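Local coordinates for putative exported protein (PDB 3OCJ) that is of unknown function but has the Rossmann-like fold of S-adenosylmethionine-dependent methyltransferases, probably acts as one, and carries a bound palmitic acid, at residues A[75-80]-A[100-105]; A[92-97]-A[247-252]; A[226-231]-A[266-271]; A[238-243]-A[293-298]. All coordinates share one frame; numbering follows the deposited sequence.

Interaction 1: A[75-80]-A[100-105]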
# COMPACT_ATOMS: atom_id res chain seq x y z
N VAL A 75 3.97 -6.57 4.07
CA VAL A 75 3.10 -7.35 3.20
C VAL A 75 3.52 -8.81 3.05
O VAL A 75 2.68 -9.70 2.99
CB VAL A 75 2.94 -6.69 1.81
CG1 VAL A 75 2.15 -7.59 0.90
CG2 VAL A 75 2.24 -5.35 1.95
N THR A 76 4.83 -9.06 3.01
CA THR A 76 5.33 -10.42 2.81
C THR A 76 5.56 -11.19 4.12
O THR A 76 5.93 -12.37 4.09
CB THR A 76 6.62 -10.44 1.98
OG1 THR A 76 7.69 -9.82 2.71
CG2 THR A 76 6.42 -9.69 0.67
N HIS A 77 5.33 -10.53 5.24
CA HIS A 77 5.43 -11.20 6.54
C HIS A 77 4.60 -12.48 6.58
O HIS A 77 3.40 -12.47 6.29
CB HIS A 77 5.01 -10.26 7.68
CG HIS A 77 4.94 -10.93 9.02
ND1 HIS A 77 6.06 -11.23 9.76
CD2 HIS A 77 3.88 -11.36 9.74
CE1 HIS A 77 5.69 -11.82 10.88
NE2 HIS A 77 4.37 -11.91 10.90
N GLN A 78 5.23 -13.59 6.94
CA GLN A 78 4.52 -14.84 7.14
C GLN A 78 4.11 -14.95 8.60
O GLN A 78 4.95 -14.89 9.49
CB GLN A 78 5.41 -16.02 6.74
CG GLN A 78 5.88 -15.96 5.29
CD GLN A 78 6.59 -17.23 4.85
OE1 GLN A 78 6.44 -18.28 5.46
NE2 GLN A 78 7.36 -17.13 3.77
N PRO A 79 2.80 -15.08 8.86
CA PRO A 79 2.34 -15.13 10.26
C PRO A 79 3.06 -16.20 11.09
O PRO A 79 3.20 -17.35 10.67
CB PRO A 79 0.85 -15.45 10.11
CG PRO A 79 0.48 -14.85 8.79
CD PRO A 79 1.68 -15.09 7.91
N GLY A 80 3.52 -15.79 12.27
CA GLY A 80 4.25 -16.66 13.16
C GLY A 80 5.76 -16.59 13.01
O GLY A 80 6.50 -17.05 13.88
N ALA A 100 -6.05 -7.10 5.35
CA ALA A 100 -6.59 -6.72 4.05
C ALA A 100 -5.50 -6.45 3.01
O ALA A 100 -5.62 -6.86 1.86
CB ALA A 100 -7.50 -5.52 4.19
N THR A 101 -4.42 -5.75 3.39
CA THR A 101 -3.38 -5.51 2.39
C THR A 101 -2.66 -6.79 2.00
O THR A 101 -2.19 -6.90 0.87
CB THR A 101 -2.40 -4.37 2.78
OG1 THR A 101 -1.69 -3.95 1.61
CG2 THR A 101 -1.40 -4.83 3.84
N ARG A 102 -2.55 -7.77 2.90
CA ARG A 102 -1.97 -9.06 2.50
C ARG A 102 -2.89 -9.83 1.56
O ARG A 102 -2.43 -10.49 0.62
CB ARG A 102 -1.60 -9.94 3.70
CG ARG A 102 -0.53 -9.33 4.54
CD ARG A 102 0.31 -10.35 5.29
NE ARG A 102 1.21 -9.61 6.15
CZ ARG A 102 0.98 -9.38 7.44
NH1 ARG A 102 -0.09 -9.91 8.03
NH2 ARG A 102 1.84 -8.66 8.13
N GLU A 103 -4.20 -9.74 1.80
CA GLU A 103 -5.16 -10.34 0.88
C GLU A 103 -5.06 -9.65 -0.48
O GLU A 103 -5.04 -10.31 -1.51
CB GLU A 103 -6.58 -10.21 1.41
CG GLU A 103 -6.91 -11.06 2.62
CD GLU A 103 -8.31 -10.80 3.09
OE1 GLU A 103 -9.24 -11.17 2.36
OE2 GLU A 103 -8.47 -10.20 4.17
N ARG A 104 -4.99 -8.32 -0.46
CA ARG A 104 -4.85 -7.53 -1.67
C ARG A 104 -3.60 -7.95 -2.45
O ARG A 104 -3.66 -8.13 -3.65
CB ARG A 104 -4.80 -6.05 -1.31
CG ARG A 104 -4.49 -5.13 -2.50
CD ARG A 104 -3.76 -3.83 -2.06
NE ARG A 104 -2.54 -4.14 -1.30
CZ ARG A 104 -1.38 -4.52 -1.84
NH1 ARG A 104 -1.25 -4.62 -3.16
NH2 ARG A 104 -0.35 -4.81 -1.05
N HIS A 105 -2.47 -8.08 -1.75
CA HIS A 105 -1.25 -8.58 -2.37
C HIS A 105 -1.47 -9.90 -3.11
O HIS A 105 -0.95 -10.11 -4.22
CB HIS A 105 -0.17 -8.74 -1.30
CG HIS A 105 1.16 -9.16 -1.82
ND1 HIS A 105 1.97 -8.33 -2.56
CD2 HIS A 105 1.85 -10.32 -1.66
CE1 HIS A 105 3.09 -8.97 -2.86
NE2 HIS A 105 3.04 -10.17 -2.33

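Interaction 2: A[92-97]-A[247-252]. With PLM (palmitic acid), chain D.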
# COMPACT_ATOMS: atom_id res chain seq x y z
N TYR A 92 1.32 -6.63 13.41
CA TYR A 92 1.65 -7.26 12.13
C TYR A 92 0.62 -8.29 11.68
O TYR A 92 0.50 -8.56 10.49
CB TYR A 92 2.98 -8.00 12.22
CG TYR A 92 4.24 -7.24 11.84
CD1 TYR A 92 4.78 -6.29 12.69
CD2 TYR A 92 4.93 -7.54 10.67
CE1 TYR A 92 5.96 -5.62 12.36
CE2 TYR A 92 6.09 -6.88 10.33
CZ TYR A 92 6.60 -5.93 11.18
OH TYR A 92 7.77 -5.27 10.84
N GLU A 93 -0.10 -8.91 12.62
CA GLU A 93 -0.89 -10.09 12.29
C GLU A 93 -2.39 -9.99 12.52
O GLU A 93 -3.15 -10.83 12.01
CB GLU A 93 -0.34 -11.32 13.03
CG GLU A 93 1.04 -11.71 12.55
CD GLU A 93 1.63 -12.90 13.28
OE1 GLU A 93 0.93 -13.52 14.11
OE2 GLU A 93 2.80 -13.21 12.98
N ARG A 94 -2.84 -9.00 13.27
CA ARG A 94 -4.25 -8.95 13.64
C ARG A 94 -5.02 -7.71 13.18
O ARG A 94 -6.25 -7.74 13.10
CB ARG A 94 -4.42 -9.17 15.14
CG ARG A 94 -3.88 -10.51 15.59
CD ARG A 94 -4.00 -10.69 17.09
NE ARG A 94 -5.39 -10.69 17.53
CZ ARG A 94 -5.76 -10.71 18.81
NH1 ARG A 94 -4.84 -10.72 19.76
NH2 ARG A 94 -7.04 -10.71 19.13
N LEU A 95 -4.33 -6.61 12.89
CA LEU A 95 -5.05 -5.41 12.49
C LEU A 95 -5.82 -5.67 11.20
O LEU A 95 -5.24 -6.16 10.24
CB LEU A 95 -4.10 -4.22 12.34
CG LEU A 95 -3.31 -3.87 13.60
CD1 LEU A 95 -2.40 -2.68 13.30
CD2 LEU A 95 -4.24 -3.56 14.77
N PRO A 96 -7.11 -5.35 11.18
CA PRO A 96 -7.89 -5.64 9.97
C PRO A 96 -7.28 -5.07 8.68
O PRO A 96 -7.28 -5.78 7.67
CB PRO A 96 -9.25 -5.00 10.28
CG PRO A 96 -9.37 -5.16 11.78
CD PRO A 96 -7.97 -4.88 12.28
N ALA A 97 -6.77 -3.84 8.70
CA ALA A 97 -6.21 -3.27 7.49
C ALA A 97 -4.94 -4.00 7.03
O ALA A 97 -4.64 -4.07 5.83
CB ALA A 97 -5.94 -1.78 7.68
N PRO A 247 -14.25 -7.53 16.20
CA PRO A 247 -14.54 -6.23 16.81
C PRO A 247 -13.40 -5.69 17.68
O PRO A 247 -13.13 -4.49 17.62
CB PRO A 247 -15.79 -6.52 17.66
CG PRO A 247 -16.45 -7.66 16.96
CD PRO A 247 -15.33 -8.52 16.44
N HIS A 248 -12.75 -6.53 18.47
CA HIS A 248 -11.69 -6.04 19.34
C HIS A 248 -10.49 -5.58 18.53
O HIS A 248 -9.90 -4.53 18.82
CB HIS A 248 -11.23 -7.09 20.35
CG HIS A 248 -10.04 -6.64 21.15
ND1 HIS A 248 -10.16 -5.90 22.30
CD2 HIS A 248 -8.72 -6.79 20.93
CE1 HIS A 248 -8.95 -5.63 22.77
NE2 HIS A 248 -8.06 -6.16 21.96
N ASP A 249 -10.11 -6.36 17.52
CA ASP A 249 -8.96 -5.99 16.70
C ASP A 249 -9.22 -4.71 15.93
O ASP A 249 -8.31 -3.92 15.71
CB ASP A 249 -8.54 -7.13 15.77
CG ASP A 249 -8.10 -8.37 16.53
OD1 ASP A 249 -7.69 -8.24 17.70
OD2 ASP A 249 -8.15 -9.46 15.93
N LEU A 250 -10.47 -4.49 15.52
CA LEU A 250 -10.82 -3.22 14.89
C LEU A 250 -10.69 -2.06 15.88
O LEU A 250 -10.16 -1.00 15.54
CB LEU A 250 -12.23 -3.27 14.28
CG LEU A 250 -12.65 -1.97 13.61
CD1 LEU A 250 -11.73 -1.60 12.44
CD2 LEU A 250 -14.10 -2.09 13.12
N GLN A 251 -11.18 -2.25 17.11
CA GLN A 251 -11.05 -1.21 18.13
C GLN A 251 -9.58 -0.88 18.36
O GLN A 251 -9.20 0.28 18.45
CB GLN A 251 -11.68 -1.66 19.45
CG GLN A 251 -13.20 -1.76 19.40
CD GLN A 251 -13.79 -2.15 20.74
OE1 GLN A 251 -13.32 -3.08 21.40
NE2 GLN A 251 -14.85 -1.45 21.15
N LEU A 252 -8.76 -1.92 18.43
CA LEU A 252 -7.32 -1.74 18.58
C LEU A 252 -6.75 -0.90 17.43
O LEU A 252 -6.04 0.09 17.65
CB LEU A 252 -6.61 -3.09 18.68
CG LEU A 252 -5.08 -3.04 18.73
CD1 LEU A 252 -4.59 -2.40 20.03
CD2 LEU A 252 -4.47 -4.43 18.56
C1 PLM D . 0.43 1.81 1.94
O1 PLM D . 0.40 0.80 1.21
O2 PLM D . 1.33 2.66 1.74
C2 PLM D . -0.58 2.04 3.05
C3 PLM D . -1.45 0.82 3.35
C4 PLM D . -2.21 1.09 4.65
C5 PLM D . -3.29 0.06 4.95
C6 PLM D . -2.71 -1.32 5.24
C7 PLM D . -1.44 -1.27 6.09
C8 PLM D . -1.67 -0.77 7.51
C9 PLM D . -0.33 -0.81 8.24
CA PLM D . -0.48 -0.78 9.75
CB PLM D . 0.76 -1.40 10.39
CC PLM D . 0.91 -1.01 11.85
CD PLM D . 2.18 -1.62 12.43
CE PLM D . 2.41 -1.08 13.84
CF PLM D . 3.85 -1.26 14.28
CG PLM D . 4.28 -2.72 14.32
O HOH W 1 -8.20 -9.62 13.33
O HOH W 2 -7.70 -12.31 16.51

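Interaction 3: A[226-231]-A[266-271]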
# COMPACT_ATOMS: atom_id res chain seq x y z
N SER A 226 -5.53 -0.59 -6.61
CA SER A 226 -6.20 -0.89 -5.36
C SER A 226 -6.67 0.40 -4.72
O SER A 226 -6.26 1.49 -5.11
CB SER A 226 -5.24 -1.57 -4.40
OG SER A 226 -4.16 -0.68 -4.13
N PHE A 227 -7.53 0.29 -3.72
CA PHE A 227 -7.95 1.47 -2.98
C PHE A 227 -8.48 1.05 -1.62
O PHE A 227 -9.09 -0.01 -1.50
CB PHE A 227 -9.02 2.26 -3.76
CG PHE A 227 -10.21 1.43 -4.18
CD1 PHE A 227 -11.41 1.55 -3.52
CD2 PHE A 227 -10.10 0.53 -5.23
CE1 PHE A 227 -12.51 0.79 -3.91
CE2 PHE A 227 -11.19 -0.24 -5.62
CZ PHE A 227 -12.38 -0.11 -4.96
N LEU A 228 -8.23 1.87 -0.60
CA LEU A 228 -8.87 1.68 0.70
C LEU A 228 -10.26 2.29 0.70
O LEU A 228 -10.47 3.39 0.16
CB LEU A 228 -8.04 2.34 1.80
CG LEU A 228 -6.73 1.64 2.16
CD1 LEU A 228 -5.84 2.59 2.98
CD2 LEU A 228 -6.99 0.36 2.94
N THR A 229 -11.22 1.57 1.28
CA THR A 229 -12.63 1.98 1.30
C THR A 229 -13.01 2.63 2.63
O THR A 229 -12.39 2.37 3.66
CB THR A 229 -13.51 0.75 1.12
OG1 THR A 229 -13.13 -0.18 2.14
CG2 THR A 229 -13.29 0.13 -0.26
N PRO A 230 -14.05 3.48 2.61
CA PRO A 230 -14.50 4.15 3.83
C PRO A 230 -15.31 3.20 4.71
O PRO A 230 -16.06 2.38 4.17
CB PRO A 230 -15.40 5.26 3.30
CG PRO A 230 -15.99 4.66 2.03
CD PRO A 230 -14.80 3.94 1.42
N PRO A 231 -15.18 3.32 6.04
CA PRO A 231 -15.99 2.50 6.95
C PRO A 231 -17.41 3.04 7.04
O PRO A 231 -17.71 4.13 6.54
CB PRO A 231 -15.27 2.69 8.29
CG PRO A 231 -14.71 4.09 8.19
CD PRO A 231 -14.25 4.21 6.75
N ASN A 266 -5.35 8.11 4.38
CA ASN A 266 -6.77 8.20 4.69
C ASN A 266 -7.65 8.83 3.61
O ASN A 266 -8.70 9.40 3.92
CB ASN A 266 -6.96 8.92 6.03
CG ASN A 266 -6.53 10.37 5.98
OD1 ASN A 266 -5.82 10.81 5.07
ND2 ASN A 266 -6.98 11.15 6.97
N ALA A 267 -7.21 8.74 2.36
CA ALA A 267 -8.07 9.14 1.25
C ALA A 267 -8.87 7.90 0.86
O ALA A 267 -8.43 7.12 0.02
CB ALA A 267 -7.25 9.65 0.08
N LEU A 268 -10.02 7.74 1.48
CA LEU A 268 -10.82 6.52 1.36
C LEU A 268 -11.89 6.73 0.31
O LEU A 268 -12.51 7.80 0.25
CB LEU A 268 -11.44 6.16 2.72
CG LEU A 268 -10.46 6.14 3.90
CD1 LEU A 268 -11.16 5.80 5.22
CD2 LEU A 268 -9.31 5.16 3.64
N ARG A 269 -12.12 5.72 -0.53
CA ARG A 269 -13.03 5.84 -1.66
C ARG A 269 -13.81 4.56 -1.85
O ARG A 269 -13.33 3.46 -1.55
CB ARG A 269 -12.24 6.15 -2.94
CG ARG A 269 -11.64 7.56 -2.94
CD ARG A 269 -11.00 7.95 -4.29
NE ARG A 269 -10.55 9.34 -4.18
CZ ARG A 269 -9.35 9.71 -3.74
NH1 ARG A 269 -8.41 8.80 -3.47
NH2 ARG A 269 -9.09 11.01 -3.61
N THR A 270 -15.04 4.70 -2.33
CA THR A 270 -15.88 3.54 -2.59
C THR A 270 -15.56 2.91 -3.95
O THR A 270 -14.84 3.49 -4.78
CB THR A 270 -17.36 3.93 -2.59
OG1 THR A 270 -17.58 4.85 -3.66
CG2 THR A 270 -17.77 4.56 -1.26
N HIS A 271 -16.13 1.73 -4.19
CA HIS A 271 -16.05 1.07 -5.49
C HIS A 271 -16.63 1.98 -6.57
O HIS A 271 -16.05 2.14 -7.63
CB HIS A 271 -16.84 -0.25 -5.48
CG HIS A 271 -16.21 -1.34 -4.67
ND1 HIS A 271 -16.30 -1.42 -3.30
CD2 HIS A 271 -15.52 -2.44 -5.07
CE1 HIS A 271 -15.68 -2.51 -2.88
NE2 HIS A 271 -15.19 -3.14 -3.93
O HOH W 3 -8.79 4.88 -1.47

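Interaction 4: A[238-243]-A[293-298]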
# COMPACT_ATOMS: atom_id res chain seq x y z
N SER A 238 -20.44 2.53 2.45
CA SER A 238 -19.33 1.68 2.86
C SER A 238 -19.61 0.24 2.46
O SER A 238 -20.70 -0.27 2.73
CB SER A 238 -19.15 1.70 4.36
OG SER A 238 -18.13 0.80 4.75
N PRO A 239 -18.63 -0.43 1.85
CA PRO A 239 -18.76 -1.86 1.53
C PRO A 239 -18.27 -2.79 2.66
O PRO A 239 -18.29 -4.00 2.48
CB PRO A 239 -17.83 -2.02 0.33
CG PRO A 239 -16.70 -1.05 0.65
CD PRO A 239 -17.37 0.14 1.33
N TRP A 240 -17.79 -2.24 3.77
CA TRP A 240 -17.24 -3.08 4.82
C TRP A 240 -18.22 -4.16 5.24
O TRP A 240 -19.40 -3.87 5.49
CB TRP A 240 -16.85 -2.24 6.05
CG TRP A 240 -15.62 -1.40 5.88
CD1 TRP A 240 -15.10 -0.93 4.70
CD2 TRP A 240 -14.76 -0.95 6.92
NE1 TRP A 240 -13.97 -0.19 4.96
CE2 TRP A 240 -13.73 -0.20 6.31
CE3 TRP A 240 -14.74 -1.12 8.31
CZ2 TRP A 240 -12.70 0.39 7.05
CZ3 TRP A 240 -13.73 -0.53 9.04
CH2 TRP A 240 -12.72 0.22 8.41
N ASP A 241 -17.73 -5.40 5.32
CA ASP A 241 -18.52 -6.49 5.89
C ASP A 241 -18.12 -6.63 7.35
O ASP A 241 -17.08 -7.20 7.66
CB ASP A 241 -18.25 -7.80 5.13
CG ASP A 241 -19.05 -8.99 5.70
OD1 ASP A 241 -19.73 -8.81 6.74
OD2 ASP A 241 -18.97 -10.08 5.10
N MSE A 242 -18.95 -6.11 8.25
CA MSE A 242 -18.59 -6.12 9.66
C MSE A 242 -18.49 -7.53 10.23
O MSE A 242 -17.81 -7.75 11.23
CB MSE A 242 -19.57 -5.28 10.48
CG MSE A 242 -19.69 -3.82 10.04
SE MSE A 242 -17.98 -2.88 9.91
CE MSE A 242 -17.31 -3.28 11.66
N GLN A 243 -19.15 -8.49 9.59
CA GLN A 243 -19.08 -9.87 10.06
C GLN A 243 -17.74 -10.52 9.74
O GLN A 243 -17.43 -11.61 10.21
CB GLN A 243 -20.22 -10.71 9.47
CG GLN A 243 -21.57 -10.39 10.08
CD GLN A 243 -22.53 -9.82 9.06
OE1 GLN A 243 -22.27 -8.78 8.45
NE2 GLN A 243 -23.66 -10.50 8.86
N ALA A 293 -13.17 -8.54 4.06
CA ALA A 293 -13.93 -7.51 4.75
C ALA A 293 -14.23 -6.27 3.88
O ALA A 293 -14.91 -5.35 4.33
CB ALA A 293 -13.21 -7.08 6.05
N ARG A 294 -13.69 -6.26 2.66
CA ARG A 294 -13.85 -5.17 1.68
C ARG A 294 -13.19 -3.87 2.12
O ARG A 294 -13.64 -2.78 1.76
CB ARG A 294 -15.32 -4.90 1.32
CG ARG A 294 -16.04 -6.02 0.51
CD ARG A 294 -16.65 -7.07 1.42
NE ARG A 294 -17.56 -7.93 0.66
CZ ARG A 294 -17.22 -9.09 0.09
NH1 ARG A 294 -15.99 -9.55 0.18
NH2 ARG A 294 -18.14 -9.79 -0.57
N LEU A 295 -12.10 -4.01 2.87
CA LEU A 295 -11.29 -2.87 3.31
C LEU A 295 -10.34 -2.35 2.23
O LEU A 295 -9.97 -1.17 2.24
CB LEU A 295 -10.45 -3.25 4.52
CG LEU A 295 -11.20 -4.03 5.61
CD1 LEU A 295 -10.25 -4.44 6.75
CD2 LEU A 295 -12.39 -3.25 6.16
N PHE A 296 -9.89 -3.22 1.34
CA PHE A 296 -8.81 -2.86 0.43
C PHE A 296 -8.95 -3.62 -0.89
O PHE A 296 -8.12 -4.47 -1.21
CB PHE A 296 -7.46 -3.17 1.09
CG PHE A 296 -6.30 -2.30 0.62
CD1 PHE A 296 -6.36 -1.49 -0.51
CD2 PHE A 296 -5.13 -2.30 1.38
CE1 PHE A 296 -5.26 -0.69 -0.88
CE2 PHE A 296 -4.03 -1.52 1.02
CZ PHE A 296 -4.10 -0.71 -0.11
N PRO A 297 -9.98 -3.29 -1.68
CA PRO A 297 -10.17 -4.02 -2.93
C PRO A 297 -9.07 -3.76 -3.95
O PRO A 297 -8.41 -2.71 -3.98
CB PRO A 297 -11.50 -3.47 -3.48
CG PRO A 297 -12.21 -2.88 -2.29
CD PRO A 297 -11.09 -2.36 -1.39
N THR A 298 -8.91 -4.75 -4.82
CA THR A 298 -8.07 -4.69 -6.00
C THR A 298 -9.01 -4.43 -7.17
O THR A 298 -10.14 -4.93 -7.19
CB THR A 298 -7.36 -6.03 -6.17
OG1 THR A 298 -6.46 -6.22 -5.06
CG2 THR A 298 -6.59 -6.15 -7.49

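Interaction 1: A[75-80]-A[100-105]
Val75 and Arg102 pack closely where the last turn of helix 68-76 meets helix 96-115. Arg102 runs out extended beside the carbonyl of Val75, its CD 3.4 Å from Val75 O. On the same helix Arg104 is held flat, because NE and NH2 both donate to Thr101 OG1, at 3.0 Å for NE and 3.1 Å for NH2. Both bonds lie close to the guanidinium plane. The Val75 side chain is modelled in two conformers, and its contacts here belong to the one described. In that conformer chi1 is 174°, which puts CG1 anti to the backbone N and over one face of the His105 imidazole. This is a CH-pi contact, 3.6 Å from CG1 to the ring centroid and displaced toward the rim. The other branch, CG2, lies 4.1 Å from Thr101 CG2 and 4.0 Å from Arg104 NH2, at the edge of that guanidinium.

The other end is looser and more open to solvent. Arg102 NH2 reaches His77, 3.6 Å from His77 CB, and the two flat groups are inclined by 49°. The polar ends are satisfied by outside partners: Arg102 NH2 donates to Leu74 O and Tyr92 O, and His77 NE2 bonds Glu93. Beyond His77, the exposed residues 78-80 lead away from helix 96-115.

Helix 86-94 flanks the loose end through Arg89, Tyr92 and Glu93. Arg104 makes cation-pi contacts with Phe296 and with Phe108 of its own helix. Thr101 touches the palmitic acid. Ser226, at the end of strand 221-226, and Thr298, at the start of strand 298-302, pack on Arg104, which joins the helix to the sheet.

Interaction 2: A[92-97]-A[247-252]
A salt bridge backed by apolar packing joins the junction of helices 86-94 and 96-115 to the first turns of helix 247-261. Arg94 and Asp249 carry the polar part. Arg94 NH2 lies 2.9 Å from Asp249 OD1, and NE gives a weak hydrogen bond of 3.4 Å to Asp249 OD2. The carboxylate does not meet the guanidinium edge-on. OD1 lies over one face, with the two planes 83° apart. A bend at chi3 of Arg94 (63°) turns the guanidinium toward Asp249.

Two waters tie the pair further. Water 1 donates to Arg94 O at 2.7 Å and to Asp249 OD2 at 2.6 Å. Water 2 also donates to Asp249 OD2. That oxygen therefore has two water donors besides NE, which would probably favour the charged carboxylate.

The apolar part lies beside this. Leu95 CD2 meets Leu252 CD2 at 3.9 Å, the side chains crossing at about a right angle. Pro96 lays its ring on the helix backbone, CD 3.6 Å from Asp249 O and CG 3.9 Å from Leu250 CA. Leu95 holds the N-cap position of helix 96-115. Its other methyl, CD1, faces the palmitic acid chain, 4.0 Å from PLM CC.

Around the contact, Gln253 of helix 247-261 bonds Ala97 N, Ile245 and Leu295 touch Pro96 from loops, and helix 68-76 packs on Tyr92, whose ring lies near the tail of the palmitic acid.

Interaction 3: A[226-231]-A[266-271]
Leu228 O accepts the one backbone hydrogen bond of this contact, from Arg269 N at 2.9 Å, nearly straight and in the carbonyl plane. Water 3 adds a second link, donating to both Leu228 O and Ala267 O. Weaker CA-H...O contacts run in both directions: Leu268 CA approaches Leu228 O, and Thr229 CA lies 3.3 Å from Arg269 O.

The aromatic part is an edge-to-face pair. The edge of Phe227 points at the face of His271, with planes at 85° and centroids 5.3 Å apart. Phe227 CZ stands over the imidazole, offset toward its rim. Phe227 chi1 is 54°, so CG lies between the backbone N and carbonyl carbon, and CD1 comes to 3.3 Å from Arg269 O at the ring edge. His271 NE2 bonds Asp290.

In the Rossmann-like methyltransferase fold these two loops meet just past strand 221-226 and just before helix 271-280. Thr270 is the N-cap of that helix. The segments run at 94° to each other, so they touch by crossing and not by pairing as strands.

Apolar contacts fill the rest. Leu268 spreads over three residues: CD2 touches Leu228 CB at 3.6 Å, CB packs on the Pro230 ring, and CD1 meets Pro231 CD at 3.8 Å. Pro230 CG rests on Thr270 CG2 at 3.7 Å. Arg269 turns its side chain the other way, to a salt bridge with Asp203 and to the carbonyls of Asn197 and Glu200.

Interaction 4: A[238-243]-A[293-298]
Trp240 and Leu295 meet in a CH-pi contact between two loops of the Rossmann-like methyltransferase fold. One loop precedes helix 247-261; the other connects antiparallel strands 286-289 and 298-302. Leu295 CD2 stands over one face of the indole, 3.4 Å from the centroid of the five-membered ring and 15° off its normal. The methyl is nearest the bond shared by the two rings, 3.3 Å from Trp240 CE2. Trp240 CG is anti to its own carbonyl carbon (chi1 -73°), which brings the face of the indole against Leu295, although CB points away overall.

One backbone hydrogen bond joins the two loops. Asp241 N donates to Ala293 O at 3.0 Å, fairly straight, but the donor lies above the carbonyl plane. The same oxygen takes a CA-H...O contact from Trp240 CA at 3.3 Å. Pro239 and Arg294 slide past each other in opposite directions, with their CB atoms 3.9 Å apart. Arg294 CB also sits 3.3 Å from Pro239 O.

Further out, two small turns shape residues 238-243. Ser238 OG accepts from Trp240 N in an ST turn, and Asp241 OD1 accepts from Gln243 N in an Asx turn. Residues outside the pair hold the other loop. Asp291 takes the backbone N-H groups of Leu295 and Phe296 with its carboxylate, and its carbonyl binds Arg294 NH1. Thr229 OG1 bonds Arg294 O and receives a weak bond from the indole NE1.

The charged ends of Asp241 and Arg294 do not meet: Asp241 OD2 stays 5.1 Å from Arg294 NE.

Overall arrangement
Helix 96-115 is shared by interactions 1 and 2, whose centres lie about 14 Å apart and which touch through Arg102 and Tyr92. Interactions 3 and 4 have centres about 9 Å apart and touch through Thr229 and Arg294. They join the loop between strand 221-226 and helix 247-261 to the loop before helix 271-280 (interaction 3) and to the loop between strands 286-289 and 298-302 (interaction 4). Leu295 links interaction 4 to 2, and Phe296 links it to 1. Along the chain, 1 closes before 3 and 4 open; 2 crosses 1, 3 and 4, and 3 and 4 cross each other. The helices bordering the palmitic acid are thus tied to loops beside strands 221-226 and 298-302.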